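Long-range contacts in 3-oxoacyl-(acyl-carrier protein) synthase II (Thermus thermophilus, PDB 1J3N), which probably catalyses the condensation of an acyl chain with malonyl-acyl-carrier protein, the chain-elongating step of fatty acid synthesis: residues 163-168 against 399-404; 170-175 against 253-258; 297-302 against 349-354; 293-298 against 388-393. All coordinates share one frame; numbering follows the deposited sequence.

Interaction 1 of 4, residues 163-168 against 399-404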
loop_
_atom_site.group_PDB
_atom_site.type_symbol
_atom_site.label_atom_id
_atom_site.label_comp_id
_atom_site.label_asym_id
_atom_site.label_seq_id
_atom_site.Cartn_x
_atom_site.Cartn_y
_atom_site.Cartn_z
ATOM N N THR A 163 -3.560 -8.222 1.042
ATOM C CA THR A 163 -3.449 -7.019 1.865
ATOM C C THR A 163 -3.286 -7.265 3.371
ATOM O O THR A 163 -2.306 -6.845 3.984
ATOM C CB THR A 163 -4.690 -6.108 1.663
ATOM O OG1 THR A 163 -4.863 -5.830 0.266
ATOM C CG2 THR A 163 -4.523 -4.797 2.412
ATOM N N GLY A 164 -4.262 -7.939 3.966
ATOM C CA GLY A 164 -4.205 -8.190 5.394
ATOM C C GLY A 164 -2.949 -8.876 5.906
ATOM O O GLY A 164 -2.448 -8.540 6.983
ATOM N N ALA A 165 -2.451 -9.855 5.156
ATOM C CA ALA A 165 -1.257 -10.584 5.563
ATOM C C ALA A 165 0.018 -9.774 5.288
ATOM O O ALA A 165 0.968 -9.798 6.071
ATOM C CB ALA A 165 -1.204 -11.921 4.843
ATOM N N ASP A 166 0.024 -9.074 4.160
ATOM C CA ASP A 166 1.138 -8.233 3.740
ATOM C C ASP A 166 1.308 -7.135 4.806
ATOM O O ASP A 166 2.427 -6.822 5.232
ATOM C CB ASP A 166 0.793 -7.607 2.377
ATOM C CG ASP A 166 2.020 -7.227 1.557
ATOM O OD1 ASP A 166 3.129 -7.095 2.119
ATOM O OD2 ASP A 166 1.860 -7.038 0.332
ATOM N N ALA A 167 0.189 -6.556 5.237
ATOM C CA ALA A 167 0.219 -5.497 6.245
ATOM C C ALA A 167 0.752 -6.013 7.586
ATOM O O ALA A 167 1.559 -5.357 8.235
ATOM C CB ALA A 167 -1.183 -4.907 6.427
ATOM N N LEU A 168 0.287 -7.190 7.998
ATOM C CA LEU A 168 0.725 -7.788 9.254
ATOM C C LEU A 168 2.205 -8.157 9.195
ATOM O O LEU A 168 2.960 -7.892 10.130
ATOM C CB LEU A 168 -0.125 -9.029 9.575
ATOM C CG LEU A 168 -1.502 -8.697 10.168
ATOM C CD1 LEU A 168 -2.365 -9.950 10.298
ATOM C CD2 LEU A 168 -1.286 -8.044 11.535
ATOM N N HIS A 399 -0.076 -11.570 -6.164
ATOM C CA HIS A 399 0.557 -11.320 -4.875
ATOM C C HIS A 399 0.242 -12.444 -3.889
ATOM O O HIS A 399 -0.925 -12.710 -3.587
ATOM C CB HIS A 399 0.062 -9.988 -4.310
ATOM C CG HIS A 399 -0.008 -8.901 -5.328
ATOM N ND1 HIS A 399 1.056 -8.068 -5.605
ATOM C CD2 HIS A 399 -0.998 -8.544 -6.178
ATOM C CE1 HIS A 399 0.722 -7.245 -6.583
ATOM N NE2 HIS A 399 -0.520 -7.515 -6.949
ATOM N N ASN A 400 1.290 -13.093 -3.389
ATOM C CA ASN A 400 1.141 -14.186 -2.444
ATOM C C ASN A 400 1.811 -13.795 -1.142
ATOM O O ASN A 400 2.978 -13.409 -1.129
ATOM C CB ASN A 400 1.789 -15.457 -2.996
ATOM C CG ASN A 400 1.215 -15.860 -4.329
ATOM O OD1 ASN A 400 0.010 -16.066 -4.453
ATOM N ND2 ASN A 400 2.067 -15.966 -5.338
ATOM N N ALA A 401 1.060 -13.884 -0.052
ATOM C CA ALA A 401 1.576 -13.542 1.264
ATOM C C ALA A 401 1.144 -14.627 2.245
ATOM O O ALA A 401 -0.033 -14.997 2.307
ATOM C CB ALA A 401 1.039 -12.177 1.699
ATOM N N VAL A 402 2.106 -15.134 3.002
ATOM C CA VAL A 402 1.858 -16.184 3.979
ATOM C C VAL A 402 2.435 -15.823 5.350
ATOM O O VAL A 402 3.555 -15.318 5.453
ATOM C CB VAL A 402 2.503 -17.515 3.519
ATOM C CG1 VAL A 402 2.301 -18.593 4.578
ATOM C CG2 VAL A 402 1.902 -17.943 2.190
ATOM N N LEU A 403 1.656 -16.077 6.397
ATOM C CA LEU A 403 2.104 -15.805 7.750
ATOM C C LEU A 403 2.219 -17.130 8.487
ATOM O O LEU A 403 1.412 -18.041 8.275
ATOM C CB LEU A 403 1.118 -14.884 8.490
ATOM C CG LEU A 403 1.003 -13.426 8.018
ATOM C CD1 LEU A 403 0.018 -12.690 8.903
ATOM C CD2 LEU A 403 2.351 -12.740 8.067
ATOM N N ALA A 404 3.233 -17.227 9.337
ATOM C CA ALA A 404 3.476 -18.415 10.136
ATOM C C ALA A 404 3.356 -18.035 11.605
ATOM O O ALA A 404 4.055 -17.141 12.089
ATOM C CB ALA A 404 4.871 -18.974 9.851
#

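Interaction 2 of 4, residues 170-175 against 253-258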
loop_
_atom_site.group_PDB
_atom_site.type_symbol
_atom_site.label_atom_id
_atom_site.label_comp_id
_atom_site.label_asym_id
_atom_site.label_seq_id
_atom_site.Cartn_x
_atom_site.Cartn_y
_atom_site.Cartn_z
ATOM N N SER A 170 4.390 -6.839 7.288
ATOM C CA SER A 170 5.162 -5.603 7.190
ATOM C C SER A 170 5.301 -4.936 8.563
ATOM O O SER A 170 6.276 -4.226 8.816
ATOM C CB SER A 170 4.501 -4.639 6.200
ATOM O OG SER A 170 4.513 -5.175 4.882
ATOM N N ALA A 171 4.318 -5.154 9.435
ATOM C CA ALA A 171 4.351 -4.594 10.788
ATOM C C ALA A 171 5.334 -5.448 11.565
ATOM O O ALA A 171 6.061 -4.957 12.422
ATOM C CB ALA A 171 2.963 -4.658 11.442
ATOM N N LEU A 172 5.343 -6.743 11.260
ATOM C CA LEU A 172 6.278 -7.665 11.893
ATOM C C LEU A 172 7.682 -7.117 11.682
ATOM O O LEU A 172 8.467 -7.014 12.625
ATOM C CB LEU A 172 6.187 -9.055 11.251
ATOM C CG LEU A 172 7.311 -10.049 11.582
ATOM C CD1 LEU A 172 7.236 -10.473 13.050
ATOM C CD2 LEU A 172 7.187 -11.270 10.680
ATOM N N ARG A 173 7.985 -6.756 10.438
ATOM C CA ARG A 173 9.304 -6.230 10.080
ATOM C C ARG A 173 9.619 -4.935 10.806
ATOM O O ARG A 173 10.722 -4.739 11.290
ATOM C CB ARG A 173 9.391 -5.996 8.571
ATOM C CG ARG A 173 9.270 -7.260 7.749
ATOM C CD ARG A 173 10.247 -8.344 8.204
ATOM N NE ARG A 173 10.247 -9.469 7.271
ATOM C CZ ARG A 173 10.450 -10.737 7.616
ATOM N NH1 ARG A 173 10.671 -11.061 8.885
ATOM N NH2 ARG A 173 10.430 -11.686 6.688
ATOM N N MET A 174 8.627 -4.055 10.853
ATOM C CA MET A 174 8.724 -2.769 11.513
ATOM C C MET A 174 9.173 -2.932 12.971
ATOM O O MET A 174 10.003 -2.166 13.468
ATOM C CB MET A 174 7.350 -2.106 11.447
ATOM C CG MET A 174 7.305 -0.607 11.600
ATOM S SD MET A 174 5.561 -0.101 11.412
ATOM C CE MET A 174 5.416 0.010 9.656
ATOM N N ILE A 175 8.616 -3.917 13.670
ATOM C CA ILE A 175 9.005 -4.135 15.063
ATOM C C ILE A 175 10.364 -4.848 15.141
ATOM O O ILE A 175 11.211 -4.480 15.947
ATOM C CB ILE A 175 7.924 -4.955 15.839
ATOM C CG1 ILE A 175 6.582 -4.201 15.820
ATOM C CG2 ILE A 175 8.369 -5.164 17.281
ATOM C CD1 ILE A 175 5.432 -4.945 16.481
ATOM N N ALA A 253 -0.218 -15.693 20.763
ATOM C CA ALA A 253 0.730 -16.489 19.995
ATOM C C ALA A 253 1.880 -15.607 19.536
ATOM O O ALA A 253 1.909 -14.401 19.800
ATOM C CB ALA A 253 0.040 -17.095 18.779
ATOM N N GLU A 254 2.826 -16.210 18.834
ATOM C CA GLU A 254 3.954 -15.456 18.324
ATOM C C GLU A 254 3.923 -15.462 16.798
ATOM O O GLU A 254 3.659 -16.491 16.184
ATOM C CB GLU A 254 5.270 -16.072 18.797
ATOM C CG GLU A 254 6.455 -15.128 18.649
ATOM C CD GLU A 254 7.796 -15.838 18.707
ATOM O OE1 GLU A 254 7.876 -16.928 19.312
ATOM O OE2 GLU A 254 8.775 -15.293 18.154
ATOM N N LEU A 255 4.161 -14.303 16.189
ATOM C CA LEU A 255 4.219 -14.208 14.729
ATOM C C LEU A 255 5.684 -14.491 14.406
ATOM O O LEU A 255 6.543 -13.632 14.586
ATOM C CB LEU A 255 3.830 -12.805 14.249
ATOM C CG LEU A 255 3.966 -12.505 12.750
ATOM C CD1 LEU A 255 3.299 -13.588 11.940
ATOM C CD2 LEU A 255 3.345 -11.149 12.448
ATOM N N VAL A 256 5.956 -15.704 13.935
ATOM C CA VAL A 256 7.321 -16.131 13.637
ATOM C C VAL A 256 7.773 -16.085 12.171
ATOM O O VAL A 256 8.972 -15.988 11.886
ATOM C CB VAL A 256 7.536 -17.566 14.160
ATOM C CG1 VAL A 256 7.283 -17.613 15.662
ATOM C CG2 VAL A 256 6.589 -18.517 13.459
ATOM N N GLY A 257 6.836 -16.163 11.237
ATOM C CA GLY A 257 7.240 -16.152 9.843
ATOM C C GLY A 257 6.403 -15.315 8.903
ATOM O O GLY A 257 5.195 -15.170 9.086
ATOM N N PHE A 258 7.064 -14.768 7.887
ATOM C CA PHE A 258 6.430 -13.934 6.874
ATOM C C PHE A 258 7.042 -14.308 5.520
ATOM O O PHE A 258 8.253 -14.219 5.326
ATOM C CB PHE A 258 6.676 -12.454 7.208
ATOM C CG PHE A 258 6.114 -11.486 6.200
ATOM C CD1 PHE A 258 4.877 -11.712 5.599
ATOM C CD2 PHE A 258 6.804 -10.314 5.890
ATOM C CE1 PHE A 258 4.332 -10.773 4.703
ATOM C CE2 PHE A 258 6.273 -9.377 5.006
ATOM C CZ PHE A 258 5.036 -9.606 4.413
HETATM O O HOH W 1 10.533 -13.755 11.110
#

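Interaction 3 of 4, residues 297-302 against 349-354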
loop_
_atom_site.group_PDB
_atom_site.type_symbol
_atom_site.label_atom_id
_atom_site.label_comp_id
_atom_site.label_asym_id
_atom_site.label_seq_id
_atom_site.Cartn_x
_atom_site.Cartn_y
_atom_site.Cartn_z
ATOM N N TYR A 297 -1.455 -26.963 11.171
ATOM C CA TYR A 297 -2.652 -26.287 10.671
ATOM C C TYR A 297 -2.359 -25.229 9.606
ATOM O O TYR A 297 -1.354 -24.525 9.683
ATOM C CB TYR A 297 -3.404 -25.610 11.825
ATOM C CG TYR A 297 -4.601 -24.799 11.377
ATOM C CD1 TYR A 297 -5.605 -25.382 10.604
ATOM C CD2 TYR A 297 -4.747 -23.454 11.743
ATOM C CE1 TYR A 297 -6.725 -24.661 10.211
ATOM C CE2 TYR A 297 -5.872 -22.717 11.349
ATOM C CZ TYR A 297 -6.856 -23.334 10.585
ATOM O OH TYR A 297 -7.995 -22.652 10.215
ATOM N N ILE A 298 -3.247 -25.133 8.616
ATOM C CA ILE A 298 -3.126 -24.143 7.556
ATOM C C ILE A 298 -4.462 -23.468 7.328
ATOM O O ILE A 298 -5.426 -24.119 6.914
ATOM C CB ILE A 298 -2.705 -24.753 6.203
ATOM C CG1 ILE A 298 -1.327 -25.411 6.308
ATOM C CG2 ILE A 298 -2.668 -23.661 5.144
ATOM C CD1 ILE A 298 -0.806 -25.953 4.977
ATOM N N ASN A 299 -4.540 -22.174 7.612
ATOM C CA ASN A 299 -5.784 -21.462 7.358
ATOM C C ASN A 299 -5.673 -21.104 5.894
ATOM O O ASN A 299 -4.993 -20.151 5.526
ATOM C CB ASN A 299 -5.909 -20.195 8.210
ATOM C CG ASN A 299 -7.238 -19.493 7.998
ATOM O OD1 ASN A 299 -7.416 -18.738 7.037
ATOM N ND2 ASN A 299 -8.192 -19.761 8.881
ATOM N N ALA A 300 -6.326 -21.906 5.061
ATOM C CA ALA A 300 -6.284 -21.725 3.623
ATOM C C ALA A 300 -6.910 -20.436 3.132
ATOM O O ALA A 300 -7.673 -19.781 3.839
ATOM C CB ALA A 300 -6.957 -22.900 2.941
ATOM N N HIS A 301 -6.564 -20.089 1.898
ATOM C CA HIS A 301 -7.103 -18.921 1.239
ATOM C C HIS A 301 -8.492 -19.363 0.781
ATOM O O HIS A 301 -9.481 -18.643 0.955
ATOM C CB HIS A 301 -6.227 -18.554 0.041
ATOM C CG HIS A 301 -6.711 -17.355 -0.711
ATOM N ND1 HIS A 301 -6.982 -16.153 -0.095
ATOM C CD2 HIS A 301 -6.980 -17.174 -2.025
ATOM C CE1 HIS A 301 -7.401 -15.283 -0.997
ATOM N NE2 HIS A 301 -7.409 -15.878 -2.177
ATOM N N GLY A 302 -8.539 -20.574 0.225
ATOM C CA GLY A 302 -9.770 -21.181 -0.262
ATOM C C GLY A 302 -10.973 -20.269 -0.372
ATOM O O GLY A 302 -11.786 -20.191 0.550
ATOM N N ILE A 349 -6.583 -13.613 12.576
ATOM C CA ILE A 349 -7.193 -13.641 13.894
ATOM C C ILE A 349 -7.697 -15.055 14.198
ATOM O O ILE A 349 -7.444 -15.602 15.278
ATOM C CB ILE A 349 -8.345 -12.616 13.988
ATOM C CG1 ILE A 349 -7.757 -11.191 13.898
ATOM C CG2 ILE A 349 -9.113 -12.811 15.300
ATOM C CD1 ILE A 349 -8.756 -10.070 14.081
ATOM N N ALA A 350 -8.394 -15.649 13.234
ATOM C CA ALA A 350 -8.922 -16.996 13.383
ATOM C C ALA A 350 -7.771 -17.983 13.592
ATOM O O ALA A 350 -7.865 -18.899 14.413
ATOM C CB ALA A 350 -9.732 -17.384 12.138
ATOM N N THR A 351 -6.681 -17.782 12.855
ATOM C CA THR A 351 -5.518 -18.662 12.952
ATOM C C THR A 351 -4.844 -18.546 14.315
ATOM O O THR A 351 -4.392 -19.540 14.881
ATOM C CB THR A 351 -4.491 -18.349 11.837
ATOM O OG1 THR A 351 -5.134 -18.467 10.558
ATOM C CG2 THR A 351 -3.324 -19.323 11.898
ATOM N N VAL A 352 -4.773 -17.330 14.844
ATOM C CA VAL A 352 -4.179 -17.116 16.157
ATOM C C VAL A 352 -5.089 -17.712 17.233
ATOM O O VAL A 352 -4.603 -18.257 18.221
ATOM C CB VAL A 352 -3.969 -15.602 16.440
ATOM C CG1 VAL A 352 -3.674 -15.368 17.909
ATOM C CG2 VAL A 352 -2.826 -15.084 15.597
ATOM N N GLN A 353 -6.404 -17.615 17.025
ATOM C CA GLN A 353 -7.389 -18.143 17.976
ATOM C C GLN A 353 -7.348 -19.670 18.046
ATOM O O GLN A 353 -7.563 -20.251 19.109
ATOM C CB GLN A 353 -8.807 -17.692 17.603
ATOM C CG GLN A 353 -9.045 -16.186 17.707
ATOM C CD GLN A 353 -10.481 -15.789 17.400
ATOM O OE1 GLN A 353 -11.061 -16.226 16.405
ATOM N NE2 GLN A 353 -11.054 -14.932 18.246
ATOM N N ALA A 354 -7.081 -20.319 16.917
ATOM C CA ALA A 354 -7.005 -21.776 16.884
ATOM C C ALA A 354 -5.796 -22.275 17.684
ATOM O O ALA A 354 -5.867 -23.319 18.324
ATOM C CB ALA A 354 -6.917 -22.273 15.450
#

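Interaction 4 of 4, residues 293-298 against 388-393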
loop_
_atom_site.group_PDB
_atom_site.type_symbol
_atom_site.label_atom_id
_atom_site.label_comp_id
_atom_site.label_asym_id
_atom_site.label_seq_id
_atom_site.Cartn_x
_atom_site.Cartn_y
_atom_site.Cartn_z
ATOM N N GLU A 293 7.093 -30.420 8.285
ATOM C CA GLU A 293 6.465 -31.340 9.236
ATOM C C GLU A 293 6.149 -30.753 10.604
ATOM O O GLU A 293 5.490 -31.393 11.415
ATOM C CB GLU A 293 7.326 -32.595 9.417
ATOM C CG GLU A 293 8.819 -32.363 9.281
ATOM C CD GLU A 293 9.257 -32.291 7.829
ATOM O OE1 GLU A 293 9.811 -31.247 7.422
ATOM O OE2 GLU A 293 9.049 -33.281 7.092
ATOM N N GLN A 294 6.614 -29.541 10.865
ATOM C CA GLN A 294 6.356 -28.900 12.148
ATOM C C GLN A 294 5.032 -28.143 12.138
ATOM O O GLN A 294 4.583 -27.649 13.171
ATOM C CB GLN A 294 7.497 -27.947 12.491
ATOM C CG GLN A 294 8.788 -28.647 12.893
ATOM C CD GLN A 294 9.892 -27.667 13.198
ATOM O OE1 GLN A 294 10.582 -27.190 12.298
ATOM N NE2 GLN A 294 10.059 -27.345 14.471
ATOM N N VAL A 295 4.414 -28.051 10.967
ATOM C CA VAL A 295 3.141 -27.355 10.830
ATOM C C VAL A 295 1.997 -28.347 10.972
ATOM O O VAL A 295 2.027 -29.421 10.373
ATOM C CB VAL A 295 3.031 -26.649 9.449
ATOM C CG1 VAL A 295 1.635 -26.051 9.266
ATOM C CG2 VAL A 295 4.083 -25.560 9.348
ATOM N N GLY A 296 1.000 -27.985 11.774
ATOM C CA GLY A 296 -0.150 -28.848 11.976
ATOM C C GLY A 296 -1.458 -28.258 11.474
ATOM O O GLY A 296 -2.458 -28.967 11.361
ATOM N N TYR A 297 -1.455 -26.963 11.171
ATOM C CA TYR A 297 -2.652 -26.287 10.671
ATOM C C TYR A 297 -2.359 -25.229 9.606
ATOM O O TYR A 297 -1.354 -24.525 9.683
ATOM C CB TYR A 297 -3.404 -25.610 11.825
ATOM C CG TYR A 297 -4.601 -24.799 11.377
ATOM C CD1 TYR A 297 -5.605 -25.382 10.604
ATOM C CD2 TYR A 297 -4.747 -23.454 11.743
ATOM C CE1 TYR A 297 -6.725 -24.661 10.211
ATOM C CE2 TYR A 297 -5.872 -22.717 11.349
ATOM C CZ TYR A 297 -6.856 -23.334 10.585
ATOM O OH TYR A 297 -7.995 -22.652 10.215
ATOM N N ILE A 298 -3.247 -25.133 8.616
ATOM C CA ILE A 298 -3.126 -24.143 7.556
ATOM C C ILE A 298 -4.462 -23.468 7.328
ATOM O O ILE A 298 -5.426 -24.119 6.914
ATOM C CB ILE A 298 -2.705 -24.753 6.203
ATOM C CG1 ILE A 298 -1.327 -25.411 6.308
ATOM C CG2 ILE A 298 -2.668 -23.661 5.144
ATOM C CD1 ILE A 298 -0.806 -25.953 4.977
ATOM N N TYR A 388 2.646 -25.025 15.289
ATOM C CA TYR A 388 2.795 -24.099 14.172
ATOM C C TYR A 388 1.626 -24.173 13.180
ATOM O O TYR A 388 1.058 -25.249 12.920
ATOM C CB TYR A 388 4.115 -24.378 13.438
ATOM C CG TYR A 388 5.363 -24.025 14.229
ATOM C CD1 TYR A 388 5.784 -22.703 14.353
ATOM C CD2 TYR A 388 6.126 -25.019 14.853
ATOM C CE1 TYR A 388 6.936 -22.369 15.074
ATOM C CE2 TYR A 388 7.282 -24.697 15.581
ATOM C CZ TYR A 388 7.680 -23.371 15.685
ATOM O OH TYR A 388 8.820 -23.042 16.393
ATOM N N ALA A 389 1.285 -23.016 12.620
ATOM C CA ALA A 389 0.196 -22.909 11.659
ATOM C C ALA A 389 0.479 -21.812 10.638
ATOM O O ALA A 389 1.139 -20.808 10.950
ATOM C CB ALA A 389 -1.110 -22.605 12.385
ATOM N N LEU A 390 -0.013 -22.005 9.415
ATOM C CA LEU A 390 0.163 -21.002 8.373
ATOM C C LEU A 390 -1.179 -20.356 8.044
ATOM O O LEU A 390 -2.240 -20.955 8.257
ATOM C CB LEU A 390 0.736 -21.624 7.092
ATOM C CG LEU A 390 2.166 -22.172 7.095
ATOM C CD1 LEU A 390 2.542 -22.573 5.675
ATOM C CD2 LEU A 390 3.136 -21.113 7.626
ATOM N N SER A 391 -1.113 -19.133 7.533
ATOM C CA SER A 391 -2.281 -18.378 7.111
ATOM C C SER A 391 -1.982 -17.942 5.678
ATOM O O SER A 391 -1.097 -17.124 5.451
ATOM C CB SER A 391 -2.482 -17.154 7.997
ATOM O OG SER A 391 -3.752 -16.579 7.748
ATOM N N ASN A 392 -2.721 -18.486 4.713
ATOM C CA ASN A 392 -2.481 -18.172 3.307
ATOM C C ASN A 392 -3.346 -17.078 2.694
ATOM O O ASN A 392 -4.518 -16.928 3.030
ATOM C CB ASN A 392 -2.628 -19.433 2.443
ATOM C CG ASN A 392 -1.535 -20.467 2.704
ATOM O OD1 ASN A 392 -0.465 -20.144 3.213
ATOM N ND2 ASN A 392 -1.801 -21.717 2.328
ATOM N N SER A 393 -2.747 -16.334 1.768
ATOM C CA SER A 393 -3.423 -15.264 1.041
ATOM C C SER A 393 -2.794 -15.153 -0.348
ATOM O O SER A 393 -1.667 -14.670 -0.484
ATOM C CB SER A 393 -3.288 -13.943 1.794
ATOM O OG SER A 393 -4.030 -13.984 3.001
HETATM O O HOH W 2 2.650 -27.886 14.797
#

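Interaction 1 of 4, residues 163-168 against 399-404
Asp166, whose backbone N lies 4.1 Å from Ala401 CB, has a carboxylate gripped from several directions: OD1 makes a salt bridge to Arg260, and OD2 is hydrogen-bonded to Thr159 OG1 and to Ser155 OG of the second subunit. Three partners, one across the dimer interface, fix the rotation of the carboxylate, and the arginine is likely to stabilise its negative charge. One residue earlier the contact turns apolar. The methyl groups of Ala165 and Ala401 meet tip to tip, CB to CB at 3.9 Å, and such small residues let the axes of helix and strand approach to 7.4 Å, at 57° to each other. The helix belongs to the buried helical layer of the thiolase fold: this face rests on strands 399-406 and 253-262, while farther along it also touches strands 182-189 and 232-240. Leu403 continues the packing one turn farther along the helix, from Ala165 to Leu168. With its CG beside the backbone N (chi1 -69°), its branches spread under the helix, CD2 reaching 3.8 Å from Ala165 O and CD1 3.7 Å from Leu168 CB. Leu168 crosses Leu403 at about a right angle, its own CD1 3.9 Å from Leu403 CD1.

Interaction 2 of 4, residues 170-175 against 253-258
Leu255 opens the contact by meeting Leu172 of the helix, the two side chains crossing at a slant. Leu255 CD2 touches Leu172 CB at 3.7 Å, and Leu172 returns the contact with its CD1, 3.6 Å from the carbonyl oxygen Leu255 O. Next, Val256 turns its side chain from the helix, and together with Gly257 it faces Ala404 of the neighbouring strand in a classic beta bulge. Val256 O accepts a hydrogen bond from a water at 2.8 Å, which is in turn weakly bonded to Arg173 NH1. Phe258 ends the segment among three residues of the helix. Its CB lies 3.7 Å from Leu172 CD2, the side chains sliding past each other in opposite directions, and the same CB sits over one face of the Arg173 guanidinium, toward the rim. Ser170 N approaches Phe258 CE2 obliquely, at 3.9 Å. The chain of Arg173, bent at chi2 (-52°), brings NE to the edge of the Phe258 ring, 3.8 Å from CD2, with guanidinium and ring planes 60° apart. Beyond this contact NH1 is hydrogen-bonded to Gln176 OE1 and NH2 forms a salt bridge with Glu179 of the second subunit. A methionine here would probably leave that glutamate without its mate and Phe258 without the flat group beneath its CB. No direct hydrogen bond joins 170-175 to 253-258; the interface of this thiolase-fold layer therefore rests on leucine and phenylalanine carbons, and the arginine, lying along their border, carries its charge on to the dimer partner.

Interaction 3 of 4, residues 297-302 against 349-354
Asn299 and Thr351 form the tight part of this contact: Asn299 CB and Thr351 OG1 are 3.0 Å apart, a close approach for a carbon and an oxygen, and the two side chains cross at a slant. The hydroxyl is brought there by its first torsion, which sets OG1 beside the backbone N (chi1 -57°), where it is also hydrogen-bonded to Glu347 O one turn back along its own helix. That bond satisfies a buried polar atom and holds the rotation of the threonine. The axes of strand 297-299 and helix segment 349-354 run nearly antiparallel, 159° apart and 9.1 Å at closest, a helix laid against a sheet in the C-terminal half of the thiolase fold. Helix 19-28 adds to the packing, Phe22 touching Ala350. Farther along the segment is His301, whose ring meets that of His338 at about a right angle, an arrangement consistent with the histidine pair of condensing-enzyme active sites. The loose part lies at the other end, although it too is buried and no solvent side opens there. Tyr297 CE2 is 4.3 Å from Thr351 CG2 and equally far from Ala354 CB, both methyls meeting the ring obliquely. The tyrosine is steadied instead at its far end, where OH is hydrogen-bonded to Ser330 OG, and Pro361 packs on both Tyr297 and Ala354.

Interaction 4 of 4, residues 293-298 against 388-393
Tyr297 pairs with Ala389, and Ile298 with Leu390, as parallel neighbours in the mixed sheet of the C-terminal half of this thiolase-fold enzyme. Hydrogen bonds set the register. Gly296 N donates to Tyr388 O at 3.0 Å in a nearly straight bond (172°), and Leu390 N donates to Tyr297 O at 2.9 Å. A water adds a bridge ahead of the paired strands, accepting from Tyr388 N at 2.9 Å and donating to Gln294 O. Weaker CA-H...O contacts follow the same ladder, Tyr297 O lying 3.0 Å from Ala389 CA. Side-chain packing divides between the faces: Ala389 CB rests 3.8 Å from Tyr297 CD2, whereas Leu390 and Ile298 share the other face with Phe320 of helix 306-324. Tyr388, with CG beside its backbone N (chi1 -69°), lies alongside Gln294 and points the same way, amide and ring planes 70° apart; Gln294 OE1 is hydrogen-bonded to Ala291 N. Gln294 O sits near the ring plane at its edge, and Tyr388 CB is 3.3 Å from that oxygen. A glycine in place of Tyr388, with no ring, would probably leave the side chain of Gln294 less confined on that side. At the inner end Ile298 CG2 approaches Asn392 ND2 to 3.5 Å, and that nitrogen is hydrogen-bonded to Glu312 OE2.

Overall arrangement
The four contacts share one mixed sheet. Strand 399-406 stands between strand 253-262 of interaction 2 and strand 388-394 of interaction 4, and Leu403 O to Ser391 N (2.8 Å) and Ala404 N to Gly257 O (2.9 Å) are probable hydrogen bonds across these joins. Interactions 1 and 2, with centres 10 Å apart, use successive turns of helix 163-176 and both reach the second subunit. Interactions 3 and 4, with centres 8 Å apart, use strand 297-299. Helix 163-176 begins about where condensing enzymes carry their nucleophilic cysteine, and strand 297-299 leads to His301, so interactions 1 and 3, with centres 12 Å apart and not touching, probably both lie near the active site.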